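Local coordinates for protein peptide amidase (Stenotrophomonas maltophilia, PDB 1M22) that probably hydrolyses the C-terminal amide of peptide amides, as a serine-dependent member of the amidase signature family, at residues L83-I89 against A178-T184; P162-S166 against G188-P193; A170-A174 against I196-V200; V414-V420 against L457-F463. All coordinates share one frame; numbering follows the deposited sequence.

In the fold
The four contacts lie in the core of one amidase fold. Interactions 1 and 4 each pair two strands of the same eleven-stranded mixed sheet, with centres about 21 Å apart and no direct touch. Interactions 2 and 3 join helices and loops beside that sheet; their centres are about 9 Å apart, and P162 O hydrogen-bonds N197 ND2 between them. Helix 167-174, strand 180-185 and helix 191-196 follow one another in the chain while the contacts of interactions 1, 2 and 3 interlock; interaction 4 comes later but packs on both 2 and 3. Interactions 1 and 2, about 12 Å apart between centres, together bring the catalytic K86, S165 and S189 into one site.

Interaction 1 of 4, residues L83-I89 against A178-T184; sequences LLLKDNI and ASVAIGT
K86 and T184 cross at about a right angle, and their polar ends meet where the lysine's strand ends beside one that runs on. The lysine leaves its strand with CG anti to the backbone N (chi1 -177°) and stays extended to its tip, which carries NZ to 2.9 Å from T184 OG1; a weaker bond reaches T184 O. N88 approaches the same hydroxyl from the opposite direction. Its ND2 lies 3.0 Å from T184 OG1, with that oxygen in the amide plane and an almost straight N-H...O angle of 169°. OG1 is therefore gripped by two nitrogens at once, while N88 OD1 is buried without a polar partner in the model.

Behind this polar end, strands 83-86 and 180-184 run parallel, their axes only 12° apart. L84 sits in the middle of the pairing: its N bonds to V180 O, and its O receives I182 N at 3.0 Å. K86 N then bonds to I182 O. On the face that carries L85 and I182, these two side chains lie side by side and point the same way, L85 CD2 resting 3.6 Å from I182 CG1. I89 crosses I182 at about a right angle and sets CD1 at 3.6 Å from I182 CG2. L84 points to the other face and lays CD1 against A178 CB, also at 3.6 Å.

The contact thus places K86, the catalytic lysine, at the end of its strand, where NZ is also hydrogen-bonded to S165 OG. This belongs to the Ser-cisSer-Lys site of amidase signature enzymes, with S189 as nucleophile.

Interaction 2 of 4, residues P162-S166 against G188-P193; sequences PCGSS and GSIVCP
Two torsions bring S165 OG and S189 OG together, although the CB bond of S165 points away from the nucleophile loop: S165 OG stands between its backbone N and carbonyl carbon (chi1 60°), while S189 OG lies beside its own N, anti to the carbonyl carbon (chi1 -76°). The two hydroxyl oxygens, S165 OG and S189 OG, are 2.7 Å apart. The peptide bond before S165 is cis, the signature of the Ser-cisSer-Lys triad, in which S189 is the nucleophile and K86, the partner of S165 OG, is the third member. With this cis bond, S165 N makes a weak hydrogen bond to S189 OG.

One residue on, S166 grips the backbone carbonyl of the nucleophile. S189 O accepts twice from it: S166 N arrives in the carbonyl plane on a lone pair, at 3.2 Å, whereas S166 OG comes from above that plane, 45° out of it, at 2.7 Å. S166 OG is itself engaged by K86 NZ and by T184 N, so a second-shell hydroxyl links lysine, strand and nucleophile loop.

G164 O meets both S189 CA and the ring of P193. It receives a nearly linear CA-H...O contact from S189 CA and touches P193 CD, 3.2 Å away. P193 CB in turn approaches P162 O. At the far end of the contact, the thiols of C163 and C192 meet without forming the disulfide known from another structure of this protein, with C163 SG 3.2 Å from C192 SG.

Interaction 3 of 4, residues A170-A174 against I196-V200; sequences AVAVA and INGVV
V199 presses its branched side chain against helix 167-174, and A174 gives it a smooth seat. V199 CG1, held beside its own backbone N and anti to the carbonyl carbon (chi1 -62°), is the bump: it rests 3.6 Å from A174 CA and 3.7 Å from A174 CB, with V173 CG1 flanking it at 3.9 Å. The hollow that takes it is the groove bounded by A170, V173 and A174. The other methyl, V199 CG2, leans over the turn before, toward A170. Small alanines one helical turn apart thus let the loop come close.

N197 supplies the second point of close packing. A174 CB touches the N197 carbonyl, 3.2 Å from N197 O, and A170 CB lies 3.6 Å from N197 ND2. The CB bond of V171 points away from the loop, yet CG2 reaches the amide of N197 and meets OD1 at 3.6 Å. This is purely steric packing, since no hydrogen bond joins the two segments; N197 ND2 is held instead by P193 O and P162 O, which fix the amide against the helix.

The loop can bend back here because helix 191-196 ends in a Schellman motif, with G198 at positive phi: V199 N bonds to A194 O and G198 N to A195 O. R487 bridges the two segments, bonding to A174 O and G198 O. Beyond V199 the chain enters strand 200-203, where V200 pairs with A228 and packs on helix 231-241, so the contact lies between helix 167-174, the end of helix 191-196 and the central sheet.

Interaction 4 of 4, residues V414-V420 against L457-F463; sequences VAPTTGV and LPVGLLF
A415 and L462 are joined by a pair of backbone hydrogen bonds, the shorter running from L462 N to A415 O at 2.7 Å with an N-H...O angle of 163°. Its counterpart, from A415 N to L462 O, is longer at 3.2 Å. Two residues on, T417 N bonds to G460 O at 2.9 Å, approaching from above the carbonyl plane. P416 lies between them in a non-hydrogen-bonded pair with L461, a position where a proline, lacking an N-H, costs the pairing nothing.

Past T417 the first segment turns out of its strand and water takes over the bridging. One water accepts from T418 N and G460 N; a second donates to G419 O and P458 O, so the waters bridge the chains where they diverge. The hydroxyl of T417 is held by T448 OG1 of strand 446-454, which flanks strand 457-464, and L462 CB packs against T417 OG1 at 3.4 Å.

Apolar side chains close the two ends. V414 and F463 lie side by side, and V414 CG1 sits over the ring face, 4.1 Å from the centroid of the F463 ring and 28° off its normal, a CH-pi contact. At the other end V420 crosses L457 at about a right angle, CB to CB 3.8 Å, while V420 CG1 touches V459 CG2 at 3.7 Å. On its other edge strand 412-416 adjoins strand 275-279. This is an antiparallel pairing inside the mixed eleven-stranded sheet that forms the core of the amidase fold.

Interaction 1 of 4, residues L83-I89 against A178-T184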
loop_
_atom_site.group_PDB
_atom_site.type_symbol
_atom_site.label_atom_id
_atom_site.label_comp_id
_atom_site.label_asym_id
_atom_site.label_seq_id
_atom_site.Cartn_x
_atom_site.Cartn_y
_atom_site.Cartn_z
ATOM N N LEU A 83 -13.118 -4.356 5.571
ATOM C CA LEU A 83 -11.800 -4.142 4.989
ATOM C C LEU A 83 -10.780 -5.183 5.439
ATOM O O LEU A 83 -11.026 -5.951 6.374
ATOM C CB LEU A 83 -11.305 -2.730 5.329
ATOM C CG LEU A 83 -11.206 -2.303 6.797
ATOM C CD1 LEU A 83 -10.005 -2.964 7.463
ATOM C CD2 LEU A 83 -11.074 -0.784 6.867
ATOM N N LEU A 84 -9.641 -5.209 4.754
ATOM C CA LEU A 84 -8.553 -6.138 5.066
ATOM C C LEU A 84 -7.287 -5.364 5.422
ATOM O O LEU A 84 -7.077 -4.249 4.939
ATOM C CB LEU A 84 -8.290 -7.058 3.873
ATOM C CG LEU A 84 -9.353 -8.133 3.625
ATOM C CD1 LEU A 84 -9.242 -8.632 2.197
ATOM C CD2 LEU A 84 -9.180 -9.282 4.613
ATOM N N LEU A 85 -6.440 -5.966 6.254
ATOM C CA LEU A 85 -5.201 -5.336 6.710
ATOM C C LEU A 85 -3.968 -6.173 6.402
ATOM O O LEU A 85 -3.948 -7.369 6.693
ATOM C CB LEU A 85 -5.249 -5.138 8.227
ATOM C CG LEU A 85 -6.397 -4.349 8.851
ATOM C CD1 LEU A 85 -6.399 -4.573 10.354
ATOM C CD2 LEU A 85 -6.251 -2.873 8.519
ATOM N N LYS A 86 -2.938 -5.552 5.832
ATOM C CA LYS A 86 -1.687 -6.256 5.547
ATOM C C LYS A 86 -1.211 -6.878 6.868
ATOM O O LYS A 86 -1.294 -6.243 7.925
ATOM C CB LYS A 86 -0.652 -5.267 5.015
ATOM C CG LYS A 86 0.677 -5.881 4.607
ATOM C CD LYS A 86 1.547 -4.811 3.961
ATOM C CE LYS A 86 2.892 -5.340 3.492
ATOM N NZ LYS A 86 3.681 -4.268 2.819
ATOM N N ASP A 87 -0.692 -8.104 6.810
ATOM C CA ASP A 87 -0.290 -8.787 8.031
ATOM C C ASP A 87 0.955 -8.336 8.777
ATOM O O ASP A 87 1.573 -9.124 9.500
ATOM C CB ASP A 87 -0.250 -10.303 7.813
ATOM C CG ASP A 87 -0.328 -11.073 9.123
ATOM O OD1 ASP A 87 -1.103 -10.656 10.014
ATOM O OD2 ASP A 87 0.373 -12.095 9.261
ATOM N N ASN A 88 1.344 -7.078 8.593
ATOM C CA ASN A 88 2.436 -6.527 9.386
ATOM C C ASN A 88 1.830 -5.441 10.290
ATOM O O ASN A 88 2.536 -4.786 11.055
ATOM C CB ASN A 88 3.585 -5.967 8.523
ATOM C CG ASN A 88 3.147 -4.904 7.536
ATOM O OD1 ASN A 88 1.961 -4.657 7.340
ATOM N ND2 ASN A 88 4.125 -4.275 6.891
ATOM N N ILE A 89 0.507 -5.293 10.215
ATOM C CA ILE A 89 -0.233 -4.309 11.014
ATOM C C ILE A 89 -0.957 -5.020 12.165
ATOM O O ILE A 89 -1.785 -5.902 11.934
ATOM C CB ILE A 89 -1.287 -3.574 10.142
ATOM C CG1 ILE A 89 -0.600 -2.884 8.959
ATOM C CG2 ILE A 89 -2.064 -2.569 10.992
ATOM C CD1 ILE A 89 -1.560 -2.308 7.923
ATOM N N ALA A 178 -12.987 -7.617 -0.512
ATOM C CA ALA A 178 -13.296 -6.660 0.546
ATOM C C ALA A 178 -13.576 -5.325 -0.126
ATOM O O ALA A 178 -13.325 -5.164 -1.317
ATOM C CB ALA A 178 -12.123 -6.526 1.512
ATOM N N SER A 179 -14.105 -4.371 0.631
ATOM C CA SER A 179 -14.395 -3.054 0.077
ATOM C C SER A 179 -13.096 -2.314 -0.210
ATOM O O SER A 179 -12.897 -1.800 -1.310
ATOM C CB SER A 179 -15.237 -2.240 1.059
ATOM O OG SER A 179 -15.322 -0.887 0.653
ATOM N N VAL A 180 -12.222 -2.273 0.791
ATOM C CA VAL A 180 -10.930 -1.602 0.694
ATOM C C VAL A 180 -9.915 -2.365 1.540
ATOM O O VAL A 180 -10.271 -3.301 2.262
ATOM C CB VAL A 180 -11.017 -0.149 1.219
ATOM C CG1 VAL A 180 -11.934 0.675 0.328
ATOM C CG2 VAL A 180 -11.535 -0.143 2.654
ATOM N N ALA A 181 -8.653 -1.962 1.460
ATOM C CA ALA A 181 -7.599 -2.609 2.230
ATOM C C ALA A 181 -6.502 -1.622 2.596
ATOM O O ALA A 181 -6.414 -0.529 2.032
ATOM C CB ALA A 181 -7.002 -3.774 1.441
ATOM N N ILE A 182 -5.676 -2.016 3.559
ATOM C CA ILE A 182 -4.556 -1.195 3.996
ATOM C C ILE A 182 -3.266 -1.939 3.674
ATOM O O ILE A 182 -3.147 -3.146 3.930
ATOM C CB ILE A 182 -4.568 -0.939 5.526
ATOM C CG1 ILE A 182 -5.909 -0.350 5.971
ATOM C CG2 ILE A 182 -3.428 0.007 5.896
ATOM C CD1 ILE A 182 -6.232 0.991 5.356
ATOM N N GLY A 183 -2.313 -1.221 3.097
ATOM C CA GLY A 183 -1.019 -1.807 2.802
ATOM C C GLY A 183 0.031 -0.929 3.456
ATOM O O GLY A 183 -0.309 0.008 4.179
ATOM N N THR A 184 1.304 -1.249 3.244
ATOM C CA THR A 184 2.386 -0.424 3.773
ATOM C C THR A 184 3.465 -0.340 2.709
ATOM O O THR A 184 3.600 -1.236 1.870
ATOM C CB THR A 184 3.035 -0.974 5.089
ATOM O OG1 THR A 184 3.839 -2.124 4.798
ATOM C CG2 THR A 184 1.978 -1.322 6.118
#

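Interaction 2 of 4, residues P162-S166 against G188-P193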
loop_
_atom_site.group_PDB
_atom_site.type_symbol
_atom_site.label_atom_id
_atom_site.label_comp_id
_atom_site.label_asym_id
_atom_site.label_seq_id
_atom_site.Cartn_x
_atom_site.Cartn_y
_atom_site.Cartn_z
ATOM N N PRO A 162 1.911 -10.962 -8.128
ATOM C CA PRO A 162 1.042 -9.894 -7.628
ATOM C C PRO A 162 1.943 -8.746 -7.163
ATOM O O PRO A 162 1.457 -7.715 -6.707
ATOM C CB PRO A 162 0.346 -10.554 -6.449
ATOM C CG PRO A 162 1.439 -11.412 -5.880
ATOM C CD PRO A 162 2.041 -12.039 -7.127
ATOM N N CYS A 163 3.254 -8.934 -7.305
ATOM C CA CYS A 163 4.254 -7.969 -6.842
ATOM C C CYS A 163 4.157 -7.909 -5.306
ATOM O O CYS A 163 3.607 -8.825 -4.696
ATOM C CB CYS A 163 4.038 -6.585 -7.471
ATOM S SG CYS A 163 5.472 -5.468 -7.338
ATOM N N GLY A 164 4.674 -6.852 -4.678
ATOM C CA GLY A 164 4.651 -6.767 -3.219
ATOM C C GLY A 164 5.158 -5.416 -2.736
ATOM O O GLY A 164 5.543 -4.622 -3.580
ATOM N N SER A 165 5.359 -5.207 -1.433
ATOM C CA SER A 165 5.251 -6.224 -0.448
ATOM C C SER A 165 3.757 -6.362 0.045
ATOM O O SER A 165 3.419 -7.228 0.838
ATOM C CB SER A 165 6.162 -6.280 0.703
ATOM O OG SER A 165 6.047 -5.086 1.458
ATOM N N SER A 166 2.873 -5.489 -0.421
ATOM C CA SER A 166 1.449 -5.506 -0.034
ATOM C C SER A 166 0.650 -6.323 -1.049
ATOM O O SER A 166 -0.378 -5.873 -1.571
ATOM C CB SER A 166 0.891 -4.078 -0.005
ATOM O OG SER A 166 1.619 -3.234 0.876
ATOM N N GLY A 188 8.082 1.194 -2.772
ATOM C CA GLY A 188 7.292 0.554 -3.810
ATOM C C GLY A 188 6.218 -0.425 -3.363
ATOM O O GLY A 188 5.358 -0.791 -4.170
ATOM N N SER A 189 6.228 -0.819 -2.091
ATOM C CA SER A 189 5.282 -1.820 -1.593
ATOM C C SER A 189 3.784 -1.541 -1.630
ATOM O O SER A 189 2.991 -2.450 -1.373
ATOM C CB SER A 189 5.682 -2.269 -0.190
ATOM O OG SER A 189 6.795 -3.148 -0.262
ATOM N N ILE A 190 3.386 -0.303 -1.902
ATOM C CA ILE A 190 1.964 -0.013 -2.051
ATOM C C ILE A 190 1.680 0.254 -3.527
ATOM O O ILE A 190 0.870 -0.435 -4.142
ATOM C CB ILE A 190 1.497 1.225 -1.241
ATOM C CG1 ILE A 190 1.356 0.859 0.240
ATOM C CG2 ILE A 190 0.150 1.734 -1.783
ATOM C CD1 ILE A 190 1.058 2.041 1.136
ATOM N N VAL A 191 2.378 1.221 -4.113
ATOM C CA VAL A 191 2.101 1.571 -5.500
ATOM C C VAL A 191 2.414 0.513 -6.544
ATOM O O VAL A 191 1.698 0.406 -7.537
ATOM C CB VAL A 191 2.776 2.918 -5.897
ATOM C CG1 VAL A 191 2.214 4.040 -5.036
ATOM C CG2 VAL A 191 4.287 2.832 -5.749
ATOM N N CYS A 192 3.455 -0.283 -6.328
ATOM C CA CYS A 192 3.785 -1.306 -7.313
ATOM C C CYS A 192 2.728 -2.410 -7.366
ATOM O O CYS A 192 2.199 -2.705 -8.439
ATOM C CB CYS A 192 5.164 -1.904 -7.035
ATOM S SG CYS A 192 5.970 -2.510 -8.528
ATOM N N PRO A 193 2.408 -3.039 -6.220
ATOM C CA PRO A 193 1.383 -4.083 -6.323
ATOM C C PRO A 193 0.019 -3.509 -6.701
ATOM O O PRO A 193 -0.794 -4.184 -7.324
ATOM C CB PRO A 193 1.410 -4.753 -4.946
ATOM C CG PRO A 193 1.979 -3.697 -4.036
ATOM C CD PRO A 193 3.033 -3.034 -4.885
#

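Interaction 3 of 4, residues A170-A174 against I196-V200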
loop_
_atom_site.group_PDB
_atom_site.type_symbol
_atom_site.label_atom_id
_atom_site.label_comp_id
_atom_site.label_asym_id
_atom_site.label_seq_id
_atom_site.Cartn_x
_atom_site.Cartn_y
_atom_site.Cartn_z
ATOM N N ALA A 170 -3.512 -5.767 -2.366
ATOM C CA ALA A 170 -3.801 -5.351 -3.733
ATOM C C ALA A 170 -4.691 -6.381 -4.429
ATOM O O ALA A 170 -5.688 -6.028 -5.062
ATOM C CB ALA A 170 -2.506 -5.167 -4.513
ATOM N N VAL A 171 -4.333 -7.654 -4.300
ATOM C CA VAL A 171 -5.104 -8.721 -4.920
ATOM C C VAL A 171 -6.523 -8.779 -4.363
ATOM O O VAL A 171 -7.485 -8.914 -5.119
ATOM C CB VAL A 171 -4.418 -10.087 -4.716
ATOM C CG1 VAL A 171 -5.344 -11.215 -5.153
ATOM C CG2 VAL A 171 -3.124 -10.133 -5.515
ATOM N N ALA A 172 -6.661 -8.664 -3.045
ATOM C CA ALA A 172 -7.983 -8.715 -2.427
ATOM C C ALA A 172 -8.900 -7.613 -2.954
ATOM O O ALA A 172 -10.071 -7.852 -3.245
ATOM C CB ALA A 172 -7.856 -8.613 -0.918
ATOM N N VAL A 173 -8.372 -6.402 -3.077
ATOM C CA VAL A 173 -9.181 -5.302 -3.577
ATOM C C VAL A 173 -9.535 -5.516 -5.051
ATOM O O VAL A 173 -10.672 -5.283 -5.467
ATOM C CB VAL A 173 -8.443 -3.956 -3.390
ATOM C CG1 VAL A 173 -9.186 -2.841 -4.107
ATOM C CG2 VAL A 173 -8.332 -3.641 -1.902
ATOM N N ALA A 174 -8.568 -5.976 -5.839
ATOM C CA ALA A 174 -8.799 -6.213 -7.263
ATOM C C ALA A 174 -9.819 -7.318 -7.509
ATOM O O ALA A 174 -10.564 -7.270 -8.486
ATOM C CB ALA A 174 -7.485 -6.570 -7.947
ATOM N N ILE A 196 0.225 -3.255 -10.498
ATOM C CA ILE A 196 0.319 -4.608 -11.045
ATOM C C ILE A 196 -1.017 -5.352 -11.005
ATOM O O ILE A 196 -1.289 -6.204 -11.863
ATOM C CB ILE A 196 1.416 -5.393 -10.273
ATOM C CG1 ILE A 196 2.800 -4.884 -10.692
ATOM C CG2 ILE A 196 1.276 -6.902 -10.499
ATOM C CD1 ILE A 196 3.225 -5.303 -12.085
ATOM N N ASN A 197 -1.851 -5.019 -10.027
ATOM C CA ASN A 197 -3.155 -5.658 -9.877
ATOM C C ASN A 197 -4.337 -4.758 -10.255
ATOM O O ASN A 197 -5.474 -5.014 -9.864
ATOM C CB ASN A 197 -3.304 -6.191 -8.448
ATOM C CG ASN A 197 -2.325 -7.313 -8.144
ATOM O OD1 ASN A 197 -2.498 -8.446 -8.604
ATOM N ND2 ASN A 197 -1.282 -7.004 -7.382
ATOM N N GLY A 198 -4.057 -3.697 -11.009
ATOM C CA GLY A 198 -5.109 -2.816 -11.492
ATOM C C GLY A 198 -5.981 -2.062 -10.512
ATOM O O GLY A 198 -7.176 -1.872 -10.764
ATOM N N VAL A 199 -5.396 -1.608 -9.408
ATOM C CA VAL A 199 -6.148 -0.854 -8.414
ATOM C C VAL A 199 -5.410 0.418 -8.026
ATOM O O VAL A 199 -4.279 0.657 -8.461
ATOM C CB VAL A 199 -6.425 -1.693 -7.134
ATOM C CG1 VAL A 199 -7.271 -2.909 -7.484
ATOM C CG2 VAL A 199 -5.119 -2.121 -6.483
ATOM N N VAL A 200 -6.075 1.239 -7.222
ATOM C CA VAL A 200 -5.502 2.487 -6.747
ATOM C C VAL A 200 -4.705 2.220 -5.475
ATOM O O VAL A 200 -5.137 1.459 -4.602
ATOM C CB VAL A 200 -6.613 3.520 -6.430
ATOM C CG1 VAL A 200 -6.014 4.767 -5.773
ATOM C CG2 VAL A 200 -7.360 3.893 -7.706
#

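Interaction 4 of 4, residues V414-V420 against L457-F463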
loop_
_atom_site.group_PDB
_atom_site.type_symbol
_atom_site.label_atom_id
_atom_site.label_comp_id
_atom_site.label_asym_id
_atom_site.label_seq_id
_atom_site.Cartn_x
_atom_site.Cartn_y
_atom_site.Cartn_z
ATOM N N VAL A 414 4.414 12.767 -13.096
ATOM C CA VAL A 414 3.712 11.537 -13.439
ATOM C C VAL A 414 4.572 10.647 -14.321
ATOM O O VAL A 414 5.504 11.112 -14.983
ATOM C CB VAL A 414 2.371 11.806 -14.162
ATOM C CG1 VAL A 414 1.473 12.661 -13.287
ATOM C CG2 VAL A 414 2.619 12.464 -15.507
ATOM N N ALA A 415 4.252 9.360 -14.318
ATOM C CA ALA A 415 4.987 8.382 -15.106
ATOM C C ALA A 415 4.296 7.044 -14.961
ATOM O O ALA A 415 3.439 6.872 -14.097
ATOM C CB ALA A 415 6.415 8.264 -14.579
ATOM N N PRO A 416 4.630 6.083 -15.835
ATOM C CA PRO A 416 3.988 4.775 -15.684
ATOM C C PRO A 416 4.544 4.299 -14.339
ATOM O O PRO A 416 5.703 4.573 -14.022
ATOM C CB PRO A 416 4.566 3.967 -16.842
ATOM C CG PRO A 416 4.898 5.009 -17.868
ATOM C CD PRO A 416 5.479 6.128 -17.036
ATOM N N THR A 417 3.742 3.603 -13.544
ATOM C CA THR A 417 4.209 3.141 -12.243
ATOM C C THR A 417 5.305 2.084 -12.349
ATOM O O THR A 417 6.340 2.169 -11.683
ATOM C CB THR A 417 3.035 2.583 -11.425
ATOM O OG1 THR A 417 2.005 3.577 -11.365
ATOM C CG2 THR A 417 3.478 2.224 -10.009
ATOM N N THR A 418 5.069 1.091 -13.197
ATOM C CA THR A 418 6.017 0.005 -13.395
ATOM C C THR A 418 5.591 -0.758 -14.647
ATOM O O THR A 418 4.748 -0.281 -15.405
ATOM C CB THR A 418 6.028 -0.937 -12.157
ATOM O OG1 THR A 418 7.030 -1.947 -12.325
ATOM C CG2 THR A 418 4.663 -1.600 -11.961
ATOM N N GLY A 419 6.189 -1.923 -14.877
ATOM C CA GLY A 419 5.821 -2.725 -16.033
ATOM C C GLY A 419 4.666 -3.634 -15.655
ATOM O O GLY A 419 3.938 -3.347 -14.702
ATOM N N VAL A 420 4.483 -4.729 -16.387
ATOM C CA VAL A 420 3.394 -5.650 -16.081
ATOM C C VAL A 420 3.870 -6.859 -15.289
ATOM O O VAL A 420 5.068 -7.114 -15.172
ATOM C CB VAL A 420 2.694 -6.150 -17.360
ATOM C CG1 VAL A 420 2.080 -4.976 -18.101
ATOM C CG2 VAL A 420 3.684 -6.892 -18.245
ATOM N N LEU A 457 -2.730 -7.470 -18.858
ATOM C CA LEU A 457 -2.165 -7.215 -17.535
ATOM C C LEU A 457 -2.200 -5.713 -17.237
ATOM O O LEU A 457 -1.777 -4.900 -18.056
ATOM C CB LEU A 457 -0.734 -7.751 -17.477
ATOM C CG LEU A 457 -0.610 -9.262 -17.735
ATOM C CD1 LEU A 457 0.856 -9.658 -17.778
ATOM C CD2 LEU A 457 -1.345 -10.037 -16.648
ATOM N N PRO A 458 -2.704 -5.331 -16.053
ATOM C CA PRO A 458 -2.799 -3.919 -15.666
ATOM C C PRO A 458 -1.520 -3.100 -15.624
ATOM O O PRO A 458 -0.452 -3.590 -15.258
ATOM C CB PRO A 458 -3.445 -3.979 -14.286
ATOM C CG PRO A 458 -4.254 -5.228 -14.328
ATOM C CD PRO A 458 -3.326 -6.190 -15.028
ATOM N N VAL A 459 -1.674 -1.829 -15.980
ATOM C CA VAL A 459 -0.603 -0.840 -15.954
ATOM C C VAL A 459 -1.195 0.387 -15.262
ATOM O O VAL A 459 -2.369 0.714 -15.462
ATOM C CB VAL A 459 -0.144 -0.443 -17.374
ATOM C CG1 VAL A 459 0.870 0.688 -17.299
ATOM C CG2 VAL A 459 0.466 -1.645 -18.076
ATOM N N GLY A 460 -0.392 1.054 -14.442
ATOM C CA GLY A 460 -0.882 2.225 -13.738
ATOM C C GLY A 460 -0.135 3.509 -14.034
ATOM O O GLY A 460 0.994 3.494 -14.535
ATOM N N LEU A 461 -0.797 4.623 -13.744
ATOM C CA LEU A 461 -0.225 5.955 -13.912
ATOM C C LEU A 461 0.110 6.462 -12.510
ATOM O O LEU A 461 -0.766 6.561 -11.636
ATOM C CB LEU A 461 -1.233 6.896 -14.577
ATOM C CG LEU A 461 -0.752 8.334 -14.792
ATOM C CD1 LEU A 461 0.415 8.350 -15.769
ATOM C CD2 LEU A 461 -1.904 9.174 -15.318
ATOM N N LEU A 462 1.383 6.774 -12.301
ATOM C CA LEU A 462 1.869 7.247 -11.011
ATOM C C LEU A 462 1.893 8.763 -10.902
ATOM O O LEU A 462 2.308 9.451 -11.835
ATOM C CB LEU A 462 3.286 6.723 -10.779
ATOM C CG LEU A 462 3.979 7.133 -9.481
ATOM C CD1 LEU A 462 3.392 6.355 -8.322
ATOM C CD2 LEU A 462 5.472 6.864 -9.597
ATOM N N PHE A 463 1.434 9.267 -9.760
ATOM C CA PHE A 463 1.449 10.698 -9.456
ATOM C C PHE A 463 2.324 10.876 -8.215
ATOM O O PHE A 463 2.170 10.148 -7.232
ATOM C CB PHE A 463 0.054 11.238 -9.106
ATOM C CG PHE A 463 -0.912 11.280 -10.257
ATOM C CD1 PHE A 463 -1.511 10.116 -10.723
ATOM C CD2 PHE A 463 -1.259 12.494 -10.850
ATOM C CE1 PHE A 463 -2.447 10.156 -11.759
ATOM C CE2 PHE A 463 -2.192 12.545 -11.885
ATOM C CZ PHE A 463 -2.787 11.372 -12.340
HETATM O O HOH W 1 2.192 -0.034 -14.141
HETATM O O HOH W 2 1.576 -2.640 -13.515
#